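Local atomic coordinates of cysteine hydrolase (Pseudomonas syringae pv. phaseolicola 1448A, PDB entry 3IRV), a protein that probably acts as a hydrolase of the isochorismatase-like cysteine hydrolase family, each subunit of its dimer built on a parallel beta-sheet. Residues M9-V14 and I200-G205; L21-I26 and A63-I68; Y69-V74 and D114-K119; I168-A173 and T208-V213; N174-Y179 and V187-V192. All blocks are in the same frame, centred on the assembly; numbering follows the deposited sequence. Where two conformers were deposited one is given.

Interactions 2 and 3 join neighbouring strands of the central parallel sheet and share strand 66-72, and V67 O probably accepts a hydrogen bond from V115 N between them. Interaction 2 is buried and largely apolar beside its backbone bonds, whereas interaction 3 is only partly buried and adds a salt bridge. Interaction 4, also buried, combines a short parallel backbone pairing with a carboxylate at the start of helix 210-220. Interactions 1 and 5 use helix 189-204 near its two ends, are partly buried, and both touch the second subunit; interaction 1 relies on a cation-pi contact and waters, interaction 5 on a carboxylate at the helix start, one antiparallel bridge and packing at a tyrosine edge.

Interaction 1: M9-V14 and I200-G205; sequences MSKPLV and IAYEFG
K11 stretches over one face of the Y202 ring, forming a cation-pi contact between the N-terminal segment and the last turns of helix 189-204. Its CE does the touching, lying 3.6 Å from the ring centroid, and NZ follows at 4.1 Å from that centroid, 11° off the ring normal. The lysine chain is extended as far as CE, with only NZ turned aside by chi4 (66°), back toward the helix backbone. There NZ donates a hydrogen bond of 2.8 Å to Y202 O, so one residue offers the lysine both its ring and its carbonyl. The ring can lie under the lysine because Y202 CG stands opposite the backbone N (chi1 -158°).

The ammonium group has further partners: water 2, and L87 O of the second subunit, whose Y88 adds another cation-pi contact. The N-terminal segment is thus held between the two chains of the dimer. Water 2 also donates to P12 O and A201 O. At the far end of the ring, water 1 links S10 OG to Y202 OH, lying 2.8 Å from the phenol oxygen. Apolar contact is sparse, with L13 CD2 at 4.2 Å from A201 CB.

I200 O takes two backbone bonds, from F204 N and, in a wider pi-type turn, from G205 N, which reach it from opposite faces of its plane. Beside that turn, water 3 accepts from V14 N and donates to A201 O and to G205 O, the last at 2.7 Å.

Interaction 2: L21-I26 and A63-I68; sequences LRTAVI and AQVMVI
V25 carries the backbone pairing with M66 and I68, both of its polar main-chain atoms being used. V25 N donates to M66 O at 2.9 Å, and I68 N returns a bond of 2.8 Å to V25 O; both are nearly straight. Two CA-H...O contacts run beside these bonds, A24 CA approaching M66 O and I26 CA approaching I68 O, the second at 3.4 Å.

Further back the strands draw apart, and a water takes the place of a direct bond. Water 4 accepts from M66 N at 2.9 Å and lies 2.7 Å from T23 O, bridging two backbone atoms that are themselves too distant to pair.

The pairing is that of a beta-alpha-beta unit: strands 23-28 and 66-72 run parallel, with helix 50-62 in the connection between them. In the central sheet of the isochorismatase fold the other edge of strand 23-28 is bonded to strand 141-147.

The apolar contacts divide between the two faces of the sheet. On the face carrying A24, I26, M66 and I68, the methyl CB of A24 is met by I68 CD1 at 4.1 Å and by M66 CE at 4.2 Å. The methionine reaches it with a chain extended through its first two torsions and bent only at the third (chi3 42°). Helix 130-136 packs here through L134 and V133. On the other side V25 and V65 lie at about a right angle, V25 CG2 touching V65 CG1 at 4.1 Å, under L56, L57 and A60 of helix 50-62.

Interaction 3: Y69-V74 and D114-K119; sequences YLRHIV and DVIVDK
R71 grips the carboxylate of D118 side-on, with NE on OD1 and NH2 on OD2. The NE-OD1 bond is 2.8 Å long and lies in the guanidinium plane, while NH2 donates to the syn lone pair of OD2 at 3.0 Å. The two side chains lie alongside each other from paired positions, their flat groups nearly coplanar, 24° apart. Packing confines the guanidinium on both faces: I73 CD1 covers one, and I116 CG2 lies over the other, 3.3 Å from R71 NE. A second arginine, R97, forms a salt bridge to D118 OD2, so that oxygen has two cationic partners.

Beneath these side chains the backbones pair continuously. Y69 O accepts from V117 N at 2.8 Å, R71 N binds V117 O and R71 O accepts from K119 N, before I73 N closes the series on K119 O. At the other end, the Y69 ring turns an edge to D114, whose OD2 is held by a salt bridge to R61 and a hydrogen bond from Q111 N.

On the opposite face of the sheet K119 runs across L70, with CE 4.0 Å from L70 CB, and bends at chi4 (75°) to bring NZ to D29 and to the carbonyls of F121 and Y122. These are neighbouring parallel strands of the isochorismatase-like sheet, and the K119-D29 pair is consistent with the Asp-Lys part of the Asp-Lys-Cys site of cysteine hydrolases.

Interaction 4: I168-A173 and T208-V213; sequences IALSDA and TTTAEV
The start of helix 210-220 is held by a carboxylate from the turn that follows strand 166-170, D172 meeting T210 at the first turn of the helix. D172 OD1 takes two bonds from this one residue, T210 N donating at 2.8 Å on the syn side and T210 OG1 at 2.8 Å from above the carboxylate plane. The other oxygen, OD2, accepts from water 5, which in turn accepts a hydrogen bond from A211 N. A negative group set at the N-terminal end of a helix would probably be favoured by the helix dipole. D172 faces the helix because its CG lies between the backbone N and carbonyl carbon (chi1 64°), in a type I turn from L170 to A173. The helix also has its own cap: T209 OG1 accepts from E212 N.

Just before the helix, T208 continues the central sheet as a parallel partner of L170. T208 N donates to A169 O at 3.1 Å, and S171 N to T208 O at 2.9 Å. Carbon-to-carbon packing lies beside these bonds. L170 CD2 lies 3.9 Å from V213 CG1, and I168 lies alongside T208, their CG2 methyls 3.7 Å apart. L56 of helix 50-62 and I143 of strand 141-147 both touch L170 and V213. A bound glycerol, probably from the crystallisation liquor, is hydrogen-bonded to S171 O. T210 OG1, besides binding D172, is 3.4 Å from A173 CB.

Interaction 5: N174-Y179 and V187-V192; sequences NAAMDY and VSAADV
The Y179 ring turns its edge to V187 and V192, with V187 CG1 in the ring plane, 3.9 Å from Y179 CD2. V192 CG2 also comes to that edge, at 3.9 Å from CE2, from a side chain set roughly at right angles to the tyrosine. Y202 of the second subunit meets this tyrosine edge-to-face, and the phenol OH is hydrogen-bonded to E203 of that subunit and to N150 of its own chain. The carboxylate of D178 is the other flat group: A189 N approaches OD1 from above its plane, 37° out of it, at 2.8 Å. D178 CG lies opposite the carbonyl carbon (chi1 -61°), which carries OD1 to A189 N. OD2 is salt-bridged to K44.

This places D178 at the N-terminal end of helix 189-204, where S188 is the N-cap and its OG accepts from D191 N. Ahead of the helix the chain doubles back in a single antiparallel bridge, a hydrogen-bonded pair in which Y179 N donates to V187 O at 2.9 Å. V187 N is buried and has no partner in the model.

Nearer strand 174-175, A176 CB touches V192 CG1 at 3.8 Å, while A176 O lies 3.5 Å from A189 CB and accepts from S45 OG.

Interaction 1: M9-V14 and I200-G205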
# COMPACT_ATOMS: atom_id res chain seq x y z
N MET A 9 -17.02 2.37 -15.50
CA MET A 9 -17.32 2.67 -14.10
C MET A 9 -18.71 2.18 -13.73
O MET A 9 -19.70 2.48 -14.40
CB MET A 9 -17.20 4.17 -13.84
CG MET A 9 -16.46 4.52 -12.55
SD MET A 9 -15.09 5.66 -12.83
CE MET A 9 -15.95 7.06 -13.53
N SER A 10 -18.79 1.41 -12.64
CA SER A 10 -20.08 0.91 -12.15
C SER A 10 -20.44 1.47 -10.77
O SER A 10 -21.58 1.30 -10.31
CB SER A 10 -20.08 -0.62 -12.11
OG SER A 10 -19.17 -1.11 -11.15
N LYS A 11 -19.47 2.11 -10.10
CA LYS A 11 -19.71 2.80 -8.83
C LYS A 11 -19.15 4.21 -8.94
O LYS A 11 -18.26 4.44 -9.75
CB LYS A 11 -19.11 2.02 -7.66
CG LYS A 11 -17.58 1.94 -7.65
CD LYS A 11 -17.13 0.93 -6.60
CE LYS A 11 -15.65 0.85 -6.49
NZ LYS A 11 -15.07 2.10 -5.99
N PRO A 12 -19.71 5.19 -8.18
CA PRO A 12 -19.25 6.55 -8.46
C PRO A 12 -17.87 6.89 -7.92
O PRO A 12 -17.39 6.25 -6.98
CB PRO A 12 -20.32 7.43 -7.81
CG PRO A 12 -20.89 6.60 -6.71
CD PRO A 12 -20.80 5.17 -7.17
N LEU A 13 -17.24 7.88 -8.55
CA LEU A 13 -16.04 8.48 -8.00
C LEU A 13 -16.38 9.15 -6.68
O LEU A 13 -17.48 9.70 -6.51
CB LEU A 13 -15.49 9.50 -8.99
CG LEU A 13 -14.93 8.83 -10.25
CD1 LEU A 13 -14.52 9.87 -11.29
CD2 LEU A 13 -13.73 7.96 -9.89
N VAL A 14 -15.44 9.12 -5.75
CA VAL A 14 -15.66 9.73 -4.43
C VAL A 14 -15.13 11.17 -4.42
O VAL A 14 -14.09 11.45 -4.98
CB VAL A 14 -14.99 8.89 -3.30
CG1 VAL A 14 -15.00 9.65 -1.99
CG2 VAL A 14 -15.72 7.56 -3.11
N ILE A 200 -6.11 4.31 -6.60
CA ILE A 200 -6.58 5.22 -5.53
C ILE A 200 -8.05 5.62 -5.73
O ILE A 200 -8.84 5.58 -4.77
CB ILE A 200 -5.69 6.45 -5.39
CG1 ILE A 200 -4.26 6.03 -5.03
CG2 ILE A 200 -6.30 7.47 -4.39
CD1 ILE A 200 -3.23 7.14 -5.41
N ALA A 201 -8.42 6.00 -6.96
CA ALA A 201 -9.79 6.43 -7.21
C ALA A 201 -10.83 5.29 -7.04
O ALA A 201 -11.99 5.54 -6.71
CB ALA A 201 -9.88 7.01 -8.61
N TYR A 202 -10.40 4.05 -7.25
CA TYR A 202 -11.34 2.92 -7.16
C TYR A 202 -11.37 2.36 -5.74
O TYR A 202 -12.40 1.83 -5.30
CB TYR A 202 -10.93 1.82 -8.14
CG TYR A 202 -12.05 0.88 -8.53
CD1 TYR A 202 -12.86 1.15 -9.64
CD2 TYR A 202 -12.29 -0.29 -7.79
CE1 TYR A 202 -13.89 0.26 -10.01
CE2 TYR A 202 -13.31 -1.18 -8.15
CZ TYR A 202 -14.10 -0.88 -9.25
OH TYR A 202 -15.11 -1.77 -9.58
N GLU A 203 -10.24 2.43 -5.03
CA GLU A 203 -10.09 1.67 -3.78
C GLU A 203 -9.91 2.51 -2.51
O GLU A 203 -10.26 2.03 -1.41
CB GLU A 203 -8.87 0.74 -3.84
CG GLU A 203 -8.71 -0.12 -5.08
CD GLU A 203 -9.74 -1.22 -5.23
OE1 GLU A 203 -10.65 -1.37 -4.37
OE2 GLU A 203 -9.66 -1.95 -6.25
N PHE A 204 -9.28 3.68 -2.61
CA PHE A 204 -8.77 4.33 -1.38
C PHE A 204 -9.32 5.72 -1.07
O PHE A 204 -9.27 6.12 0.09
CB PHE A 204 -7.23 4.45 -1.37
CG PHE A 204 -6.50 3.15 -1.68
CD1 PHE A 204 -6.87 1.95 -1.06
CD2 PHE A 204 -5.41 3.15 -2.56
CE1 PHE A 204 -6.19 0.77 -1.33
CE2 PHE A 204 -4.74 1.97 -2.85
CZ PHE A 204 -5.14 0.77 -2.25
N GLY A 205 -9.77 6.47 -2.06
CA GLY A 205 -10.30 7.81 -1.75
C GLY A 205 -10.57 8.62 -3.02
O GLY A 205 -11.02 8.05 -4.02
O HOH W 1 -16.79 -0.72 -11.61
O HOH W 2 -14.81 4.77 -7.02
O HOH W 3 -12.73 8.04 -6.10

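Interaction 2: L21-I26 and A63-I68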
# COMPACT_ATOMS: atom_id res chain seq x y z
N LEU A 21 -10.97 23.54 8.78
CA LEU A 21 -10.65 23.26 10.18
C LEU A 21 -10.29 21.79 10.42
O LEU A 21 -9.61 21.45 11.40
CB LEU A 21 -11.83 23.62 11.09
CG LEU A 21 -12.39 25.04 11.09
CD1 LEU A 21 -13.66 25.10 11.96
CD2 LEU A 21 -11.35 26.04 11.57
N ARG A 22 -10.79 20.92 9.54
CA ARG A 22 -10.61 19.50 9.74
C ARG A 22 -9.81 18.86 8.59
O ARG A 22 -9.92 17.65 8.36
CB ARG A 22 -11.96 18.80 9.90
CG ARG A 22 -12.76 19.27 11.13
CD ARG A 22 -13.90 18.30 11.46
NE ARG A 22 -13.37 17.04 11.97
CZ ARG A 22 -14.11 15.98 12.28
NH1 ARG A 22 -15.44 16.02 12.10
NH2 ARG A 22 -13.52 14.89 12.76
N THR A 23 -8.99 19.67 7.93
CA THR A 23 -8.20 19.24 6.77
C THR A 23 -6.71 19.54 7.00
O THR A 23 -6.36 20.54 7.63
CB THR A 23 -8.69 19.99 5.51
OG1 THR A 23 -10.09 19.72 5.35
CG2 THR A 23 -7.98 19.52 4.22
N ALA A 24 -5.84 18.66 6.48
CA ALA A 24 -4.42 18.97 6.44
C ALA A 24 -3.86 18.59 5.09
O ALA A 24 -4.33 17.66 4.45
CB ALA A 24 -3.68 18.20 7.49
N VAL A 25 -2.79 19.29 4.70
CA VAL A 25 -2.02 18.93 3.50
C VAL A 25 -0.79 18.18 3.95
O VAL A 25 -0.11 18.61 4.88
CB VAL A 25 -1.53 20.20 2.74
CG1 VAL A 25 -0.52 19.84 1.62
CG2 VAL A 25 -2.74 20.98 2.21
N ILE A 26 -0.53 17.05 3.30
CA ILE A 26 0.66 16.27 3.61
C ILE A 26 1.60 16.28 2.40
O ILE A 26 1.24 15.82 1.30
CB ILE A 26 0.32 14.84 4.03
CG1 ILE A 26 -0.71 14.83 5.17
CG2 ILE A 26 1.61 14.10 4.46
CD1 ILE A 26 -1.16 13.44 5.56
N ALA A 63 -5.80 29.74 4.27
CA ALA A 63 -7.07 29.28 4.81
C ALA A 63 -6.94 28.59 6.17
O ALA A 63 -7.90 27.96 6.64
CB ALA A 63 -7.74 28.37 3.81
N GLN A 64 -5.74 28.66 6.76
CA GLN A 64 -5.44 28.04 8.05
C GLN A 64 -5.60 26.51 7.98
O GLN A 64 -6.02 25.85 8.95
CB GLN A 64 -6.31 28.65 9.17
CG GLN A 64 -5.74 29.90 9.84
CD GLN A 64 -5.39 31.00 8.86
OE1 GLN A 64 -6.24 31.45 8.08
NE2 GLN A 64 -4.14 31.45 8.90
N VAL A 65 -5.29 25.95 6.81
CA VAL A 65 -5.28 24.50 6.62
C VAL A 65 -3.84 24.06 6.98
O VAL A 65 -2.88 24.56 6.39
CB VAL A 65 -5.62 24.10 5.17
CG1 VAL A 65 -5.31 22.61 4.92
CG2 VAL A 65 -7.09 24.39 4.86
N MET A 66 -3.71 23.18 7.97
CA MET A 66 -2.39 22.76 8.46
C MET A 66 -1.57 22.11 7.37
O MET A 66 -2.09 21.31 6.60
CB MET A 66 -2.53 21.78 9.64
CG MET A 66 -1.19 21.21 10.20
SD MET A 66 -1.34 20.29 11.78
CE MET A 66 -2.80 19.39 11.38
N VAL A 67 -0.30 22.49 7.29
CA VAL A 67 0.64 21.91 6.34
C VAL A 67 1.64 21.04 7.10
O VAL A 67 2.30 21.52 8.03
CB VAL A 67 1.42 23.00 5.60
CG1 VAL A 67 2.53 22.39 4.77
CG2 VAL A 67 0.47 23.81 4.72
N ILE A 68 1.76 19.78 6.67
CA ILE A 68 2.67 18.80 7.29
C ILE A 68 3.63 18.27 6.24
O ILE A 68 3.19 17.80 5.20
CB ILE A 68 1.88 17.60 7.86
CG1 ILE A 68 0.88 18.11 8.90
CG2 ILE A 68 2.84 16.55 8.45
CD1 ILE A 68 -0.20 17.10 9.35
O HOH W 4 -6.19 22.55 9.43

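Interaction 3: Y69-V74 and D114-K119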
# COMPACT_ATOMS: atom_id res chain seq x y z
N TYR A 69 4.92 18.34 6.52
CA TYR A 69 5.92 17.73 5.63
C TYR A 69 6.36 16.40 6.21
O TYR A 69 6.62 16.32 7.40
CB TYR A 69 7.16 18.62 5.54
CG TYR A 69 6.95 19.96 4.88
CD1 TYR A 69 7.39 20.16 3.57
CD2 TYR A 69 6.37 21.05 5.59
CE1 TYR A 69 7.24 21.41 2.94
CE2 TYR A 69 6.21 22.30 4.96
CZ TYR A 69 6.66 22.47 3.63
OH TYR A 69 6.50 23.74 3.06
N LEU A 70 6.45 15.37 5.38
CA LEU A 70 7.06 14.12 5.80
C LEU A 70 8.49 14.10 5.28
O LEU A 70 8.75 14.57 4.15
CB LEU A 70 6.35 12.91 5.19
CG LEU A 70 4.86 12.81 5.53
CD1 LEU A 70 4.32 11.52 4.94
CD2 LEU A 70 4.63 12.88 7.04
N ARG A 71 9.42 13.58 6.08
CA ARG A 71 10.78 13.35 5.62
C ARG A 71 11.19 11.93 5.95
O ARG A 71 10.96 11.47 7.08
CB ARG A 71 11.76 14.31 6.32
CG ARG A 71 11.42 15.79 6.12
CD ARG A 71 12.52 16.72 6.71
NE ARG A 71 12.76 16.41 8.13
CZ ARG A 71 13.63 17.05 8.90
NH1 ARG A 71 14.35 18.04 8.40
NH2 ARG A 71 13.79 16.69 10.18
N HIS A 72 11.78 11.24 4.98
CA HIS A 72 12.30 9.91 5.22
C HIS A 72 13.74 10.08 5.70
O HIS A 72 14.61 10.51 4.94
CB HIS A 72 12.25 9.09 3.94
CG HIS A 72 12.46 7.62 4.15
ND1 HIS A 72 12.30 6.68 3.15
CD2 HIS A 72 12.79 6.92 5.26
CE1 HIS A 72 12.53 5.48 3.64
NE2 HIS A 72 12.83 5.59 4.92
N ILE A 73 13.96 9.78 6.98
CA ILE A 73 15.24 10.03 7.64
C ILE A 73 15.49 8.89 8.63
O ILE A 73 14.58 8.51 9.41
CB ILE A 73 15.20 11.36 8.42
CG1 ILE A 73 15.06 12.56 7.46
CG2 ILE A 73 16.52 11.54 9.22
CD1 ILE A 73 15.12 13.91 8.17
N VAL A 74 16.72 8.36 8.61
CA VAL A 74 17.15 7.32 9.57
C VAL A 74 18.38 7.81 10.35
O VAL A 74 19.00 8.81 9.97
CB VAL A 74 17.43 5.97 8.88
CG1 VAL A 74 16.20 5.49 8.07
CG2 VAL A 74 18.64 6.12 7.92
N ASP A 114 4.44 25.40 10.14
CA ASP A 114 4.25 24.09 9.51
C ASP A 114 4.78 23.00 10.43
O ASP A 114 5.58 23.29 11.33
CB ASP A 114 5.00 24.01 8.19
CG ASP A 114 4.49 25.00 7.13
OD1 ASP A 114 3.35 25.49 7.26
OD2 ASP A 114 5.23 25.24 6.16
N VAL A 115 4.33 21.76 10.21
CA VAL A 115 4.75 20.62 11.02
C VAL A 115 5.64 19.72 10.18
O VAL A 115 5.35 19.48 9.00
CB VAL A 115 3.52 19.80 11.54
CG1 VAL A 115 3.98 18.74 12.51
CG2 VAL A 115 2.54 20.70 12.26
N ILE A 116 6.73 19.23 10.77
CA ILE A 116 7.61 18.29 10.09
C ILE A 116 7.54 16.96 10.85
O ILE A 116 7.78 16.92 12.06
CB ILE A 116 9.06 18.83 10.01
CG1 ILE A 116 9.06 20.17 9.22
CG2 ILE A 116 9.96 17.78 9.34
CD1 ILE A 116 10.44 20.87 9.14
N VAL A 117 7.18 15.88 10.13
CA VAL A 117 7.10 14.55 10.72
C VAL A 117 8.11 13.66 10.02
O VAL A 117 8.08 13.55 8.79
CB VAL A 117 5.64 13.96 10.57
CG1 VAL A 117 5.61 12.46 10.88
CG2 VAL A 117 4.64 14.75 11.46
N ASP A 118 9.00 13.04 10.80
CA ASP A 118 10.04 12.18 10.23
C ASP A 118 9.62 10.71 10.31
O ASP A 118 8.88 10.32 11.21
CB ASP A 118 11.38 12.38 10.96
CG ASP A 118 11.97 13.78 10.73
OD1 ASP A 118 11.57 14.48 9.79
OD2 ASP A 118 12.85 14.17 11.52
N LYS A 119 10.08 9.91 9.35
CA LYS A 119 9.68 8.50 9.29
C LYS A 119 10.83 7.64 8.84
O LYS A 119 11.69 8.11 8.11
CB LYS A 119 8.50 8.34 8.33
CG LYS A 119 8.80 8.74 6.86
CD LYS A 119 7.50 8.76 6.03
CE LYS A 119 7.73 9.22 4.59
NZ LYS A 119 8.39 8.16 3.75

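Interaction 4: I168-A173 and T208-V213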
# COMPACT_ATOMS: atom_id res chain seq x y z
N ILE A 168 -7.56 12.60 -0.15
CA ILE A 168 -7.59 13.19 -1.50
C ILE A 168 -6.17 13.14 -2.04
O ILE A 168 -5.25 13.70 -1.41
CB ILE A 168 -8.00 14.66 -1.46
CG1 ILE A 168 -9.39 14.81 -0.83
CG2 ILE A 168 -7.98 15.21 -2.88
CD1 ILE A 168 -9.78 16.26 -0.59
N ALA A 169 -5.98 12.43 -3.15
CA ALA A 169 -4.68 12.41 -3.83
C ALA A 169 -4.72 13.37 -5.01
O ALA A 169 -5.68 13.37 -5.80
CB ALA A 169 -4.33 10.99 -4.34
N LEU A 170 -3.68 14.16 -5.15
CA LEU A 170 -3.63 15.15 -6.25
C LEU A 170 -2.94 14.53 -7.49
O LEU A 170 -1.74 14.19 -7.46
CB LEU A 170 -2.89 16.40 -5.78
CG LEU A 170 -3.58 17.10 -4.59
CD1 LEU A 170 -2.79 18.35 -4.23
CD2 LEU A 170 -5.03 17.44 -4.93
N SER A 171 -3.71 14.37 -8.57
CA SER A 171 -3.20 13.76 -9.79
C SER A 171 -1.99 14.46 -10.40
O SER A 171 -1.12 13.80 -10.97
CB SER A 171 -4.32 13.63 -10.83
OG SER A 171 -4.82 14.91 -11.13
N ASP A 172 -1.91 15.78 -10.25
CA ASP A 172 -0.83 16.54 -10.88
C ASP A 172 0.25 16.98 -9.86
O ASP A 172 1.12 17.82 -10.17
CB ASP A 172 -1.40 17.74 -11.65
CG ASP A 172 -2.09 18.75 -10.74
OD1 ASP A 172 -2.60 18.39 -9.65
OD2 ASP A 172 -2.13 19.94 -11.13
N ALA A 173 0.21 16.40 -8.65
CA ALA A 173 1.17 16.79 -7.63
C ALA A 173 1.75 15.60 -6.87
O ALA A 173 2.22 15.75 -5.74
CB ALA A 173 0.58 17.84 -6.68
N THR A 208 -8.13 14.20 -7.44
CA THR A 208 -8.50 15.43 -8.13
C THR A 208 -7.25 16.23 -8.42
O THR A 208 -6.15 15.78 -8.08
CB THR A 208 -9.54 16.26 -7.31
OG1 THR A 208 -10.08 17.31 -8.14
CG2 THR A 208 -8.91 16.87 -6.07
N THR A 209 -7.41 17.39 -9.07
CA THR A 209 -6.24 18.23 -9.37
C THR A 209 -5.94 19.21 -8.26
O THR A 209 -6.83 19.58 -7.46
CB THR A 209 -6.43 19.04 -10.67
OG1 THR A 209 -7.55 19.91 -10.50
CG2 THR A 209 -6.67 18.10 -11.85
N THR A 210 -4.69 19.68 -8.24
CA THR A 210 -4.29 20.72 -7.30
C THR A 210 -5.19 21.95 -7.42
O THR A 210 -5.68 22.47 -6.41
CB THR A 210 -2.83 21.14 -7.53
OG1 THR A 210 -2.01 19.99 -7.40
CG2 THR A 210 -2.38 22.16 -6.50
N ALA A 211 -5.44 22.38 -8.67
CA ALA A 211 -6.27 23.58 -8.90
C ALA A 211 -7.67 23.42 -8.32
O ALA A 211 -8.18 24.33 -7.68
CB ALA A 211 -6.35 23.92 -10.39
N GLU A 212 -8.27 22.25 -8.52
CA GLU A 212 -9.62 22.06 -7.98
C GLU A 212 -9.63 21.99 -6.47
O GLU A 212 -10.53 22.54 -5.83
CB GLU A 212 -10.39 20.86 -8.57
CG GLU A 212 -11.59 20.34 -7.70
CD GLU A 212 -12.70 21.38 -7.34
OE1 GLU A 212 -12.77 22.52 -7.87
OE2 GLU A 212 -13.55 21.02 -6.48
N VAL A 213 -8.63 21.36 -5.86
CA VAL A 213 -8.60 21.36 -4.40
C VAL A 213 -8.38 22.76 -3.79
O VAL A 213 -8.97 23.09 -2.76
CB VAL A 213 -7.63 20.27 -3.85
CG1 VAL A 213 -6.27 20.81 -3.52
CG2 VAL A 213 -8.27 19.57 -2.64
O HOH W 5 -3.92 21.81 -11.04

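Interaction 5: N174-Y179 and V187-V192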
# COMPACT_ATOMS: atom_id res chain seq x y z
N ASN A 174 1.76 14.44 -7.51
CA ASN A 174 2.44 13.25 -7.00
C ASN A 174 3.31 12.75 -8.14
O ASN A 174 2.82 12.58 -9.26
CB ASN A 174 1.42 12.16 -6.60
CG ASN A 174 0.78 12.45 -5.23
OD1 ASN A 174 1.36 12.15 -4.18
ND2 ASN A 174 -0.41 13.08 -5.24
N ALA A 175 4.57 12.50 -7.83
CA ALA A 175 5.57 12.15 -8.86
C ALA A 175 6.01 10.69 -8.75
O ALA A 175 6.43 10.26 -7.68
CB ALA A 175 6.81 13.04 -8.70
N ALA A 176 5.93 9.95 -9.87
CA ALA A 176 6.34 8.56 -9.90
C ALA A 176 7.70 8.39 -10.59
O ALA A 176 8.18 9.30 -11.28
CB ALA A 176 5.28 7.70 -10.60
N MET A 177 8.30 7.22 -10.40
CA MET A 177 9.60 6.95 -10.99
C MET A 177 9.53 5.72 -11.88
O MET A 177 8.64 4.87 -11.73
CB MET A 177 10.68 6.80 -9.91
CG MET A 177 10.64 5.47 -9.15
SD MET A 177 11.96 5.34 -7.92
CE MET A 177 13.41 5.91 -8.83
N ASP A 178 10.43 5.66 -12.86
CA ASP A 178 10.57 4.48 -13.74
C ASP A 178 11.18 3.36 -12.91
O ASP A 178 11.92 3.63 -11.98
CB ASP A 178 11.58 4.78 -14.86
CG ASP A 178 11.16 5.95 -15.75
OD1 ASP A 178 10.08 5.91 -16.35
OD2 ASP A 178 11.94 6.93 -15.86
N TYR A 179 10.91 2.11 -13.28
CA TYR A 179 11.55 0.95 -12.65
C TYR A 179 12.30 0.17 -13.72
O TYR A 179 11.86 0.17 -14.87
CB TYR A 179 10.50 -0.00 -12.08
CG TYR A 179 9.88 0.47 -10.77
CD1 TYR A 179 10.64 0.52 -9.61
CD2 TYR A 179 8.54 0.87 -10.72
CE1 TYR A 179 10.08 0.97 -8.41
CE2 TYR A 179 7.96 1.30 -9.52
CZ TYR A 179 8.74 1.34 -8.37
OH TYR A 179 8.18 1.78 -7.20
N VAL A 187 8.90 -0.86 -16.83
CA VAL A 187 7.81 -0.13 -16.19
C VAL A 187 8.14 1.37 -16.17
O VAL A 187 9.10 1.81 -15.52
CB VAL A 187 7.59 -0.66 -14.73
CG1 VAL A 187 6.60 0.15 -14.01
CG2 VAL A 187 7.17 -2.14 -14.75
N SER A 188 7.36 2.17 -16.90
CA SER A 188 7.64 3.60 -16.95
C SER A 188 6.96 4.34 -15.80
O SER A 188 5.94 3.87 -15.28
CB SER A 188 7.11 4.20 -18.25
OG SER A 188 5.72 3.99 -18.33
N ALA A 189 7.47 5.52 -15.48
CA ALA A 189 6.77 6.39 -14.51
C ALA A 189 5.33 6.66 -14.92
O ALA A 189 4.43 6.64 -14.07
CB ALA A 189 7.52 7.70 -14.28
N ALA A 190 5.10 6.86 -16.22
CA ALA A 190 3.72 7.12 -16.69
C ALA A 190 2.79 5.95 -16.40
O ALA A 190 1.64 6.13 -16.00
CB ALA A 190 3.72 7.43 -18.18
N ASP A 191 3.29 4.73 -16.57
CA ASP A 191 2.47 3.56 -16.29
C ASP A 191 2.21 3.40 -14.79
O ASP A 191 1.09 3.11 -14.37
CB ASP A 191 3.11 2.33 -16.88
CG ASP A 191 2.83 2.21 -18.39
OD1 ASP A 191 2.00 2.98 -18.92
OD2 ASP A 191 3.42 1.35 -19.02
N VAL A 192 3.26 3.61 -13.99
CA VAL A 192 3.11 3.61 -12.53
C VAL A 192 2.03 4.59 -12.12
O VAL A 192 1.14 4.24 -11.35
CB VAL A 192 4.44 3.95 -11.83
CG1 VAL A 192 4.23 4.10 -10.32
CG2 VAL A 192 5.45 2.83 -12.05